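TRNA threonylcarbamoyladenosine biosynthesis protein TsaB (Pseudomonas aeruginosa, PDB 5BR9) probably takes part in making the threonylcarbamoyladenosine modification of tRNA, as a TsaB member of the KAE1/TsaD family with an ASKHA-type fold. Local coordinates at residues A[108-111]-A[112-116]. Numbering follows the deposited sequence.
Sequences AQRA and YREQG
Four successive i to i+4 backbone hydrogen bonds join Ala-108 through Ala-111 to Tyr-112 through Gln-115, forming the last turns of helix 103-115. The last, from Gln-115 N to Ala-111 O, is 2.8 Å. Gly-116 then leaves the helix with positive phi, and its N bonds weakly back to Tyr-112 O.

The main side-chain contact is an i to i+4 salt bridge within a three-residue salt-bridge network of Arg-110, Arg-113 and Glu-114. Arg-110 NE donates to Glu-114 OE2 at 2.8 Å, nearly straight at 164°. Arg-110 NH2 adds a weak bond to the same oxygen at 3.2 Å. The carboxylate is turned almost perpendicular to the guanidinium, and NE meets OE2 from above the carboxylate plane. The extended Arg-110 chain, with CG anti to the backbone N (chi1 179°), reaches outward from the helix. Glu-114 leans back toward it from the next turn. Arg-113 NH2 joins as a long ion pair with Glu-114 OE2 (3.7 Å). The two arginines come close (Arg-110 NE to Arg-113 NH2, 4.1 Å), and the shared carboxylate probably offsets their charges.

The amide of Gln-109 runs alongside the Tyr-112 ring, with the two planes 68° apart and NE2 of Gln-109 3.9 Å from CD2 of Tyr-112. Gln-109 OE1 and NE2 bond to Met-143 N and Gly-141 O, tying the helix to the hairpin of strands 131-139 and 142-152. Ala-108 and Tyr-112 pack on the same two strands. Toward helix 196-208, Arg-113 NE pairs with Asp-198, while Arg-110 NH1 bonds to Leu-193 O in the preceding loop.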
# COMPACT_ATOMS: atom_id res chain seq x y z
N ALA A 108 -14.21 -6.16 18.72
CA ALA A 108 -15.23 -6.93 19.42
C ALA A 108 -14.59 -8.18 20.00
O ALA A 108 -14.79 -8.49 21.17
CB ALA A 108 -16.36 -7.28 18.48
N GLN A 109 -13.80 -8.87 19.18
CA GLN A 109 -13.14 -10.09 19.62
C GLN A 109 -12.18 -9.76 20.76
O GLN A 109 -12.08 -10.52 21.74
CB GLN A 109 -12.38 -10.76 18.48
CG GLN A 109 -11.97 -12.20 18.80
CD GLN A 109 -13.17 -13.13 18.79
OE1 GLN A 109 -14.13 -12.90 18.07
NE2 GLN A 109 -13.12 -14.18 19.60
N ARG A 110 -11.49 -8.62 20.65
CA ARG A 110 -10.59 -8.22 21.74
C ARG A 110 -11.33 -7.92 23.03
O ARG A 110 -10.91 -8.33 24.12
CB ARG A 110 -9.76 -7.01 21.35
CG ARG A 110 -8.84 -6.55 22.47
CD ARG A 110 -7.78 -5.59 22.00
NE ARG A 110 -6.82 -5.30 23.05
CZ ARG A 110 -5.82 -4.43 22.94
NH1 ARG A 110 -5.64 -3.76 21.81
NH2 ARG A 110 -5.00 -4.24 23.96
N ALA A 111 -12.45 -7.21 22.92
CA ALA A 111 -13.23 -6.87 24.11
C ALA A 111 -13.78 -8.15 24.75
O ALA A 111 -13.89 -8.26 25.97
CB ALA A 111 -14.33 -5.89 23.77
N TYR A 112 -14.14 -9.11 23.90
CA TYR A 112 -14.60 -10.39 24.40
C TYR A 112 -13.48 -11.08 25.18
O TYR A 112 -13.68 -11.52 26.31
CB TYR A 112 -15.07 -11.28 23.26
CG TYR A 112 -15.22 -12.71 23.70
CD1 TYR A 112 -16.19 -13.07 24.64
CD2 TYR A 112 -14.37 -13.71 23.22
CE1 TYR A 112 -16.32 -14.39 25.08
CE2 TYR A 112 -14.49 -15.04 23.66
CZ TYR A 112 -15.47 -15.36 24.58
OH TYR A 112 -15.61 -16.66 25.02
N ARG A 113 -12.29 -11.16 24.58
CA ARG A 113 -11.16 -11.83 25.23
C ARG A 113 -10.76 -11.15 26.54
O ARG A 113 -10.45 -11.82 27.53
CB ARG A 113 -9.96 -11.90 24.29
CG ARG A 113 -8.71 -12.51 24.91
CD ARG A 113 -7.59 -12.64 23.90
NE ARG A 113 -7.24 -11.36 23.26
CZ ARG A 113 -6.46 -10.44 23.80
NH1 ARG A 113 -5.94 -10.64 25.01
NH2 ARG A 113 -6.18 -9.32 23.15
N GLU A 114 -10.78 -9.82 26.55
CA GLU A 114 -10.26 -9.08 27.70
C GLU A 114 -11.29 -8.78 28.80
O GLU A 114 -10.95 -8.77 29.97
CB GLU A 114 -9.64 -7.77 27.22
CG GLU A 114 -8.31 -7.91 26.53
CD GLU A 114 -7.67 -6.56 26.18
OE1 GLU A 114 -8.20 -5.51 26.61
OE2 GLU A 114 -6.62 -6.55 25.51
N GLN A 115 -12.54 -8.52 28.43
CA GLN A 115 -13.58 -8.11 29.38
C GLN A 115 -14.59 -9.20 29.60
O GLN A 115 -15.41 -9.11 30.51
CB GLN A 115 -14.33 -6.86 28.89
CG GLN A 115 -13.48 -5.67 28.57
CD GLN A 115 -12.66 -5.22 29.75
OE1 GLN A 115 -13.09 -5.32 30.90
NE2 GLN A 115 -11.45 -4.74 29.49
N GLY A 116 -14.56 -10.22 28.74
CA GLY A 116 -15.55 -11.28 28.74
C GLY A 116 -16.91 -10.87 28.18
O GLY A 116 -17.87 -11.62 28.29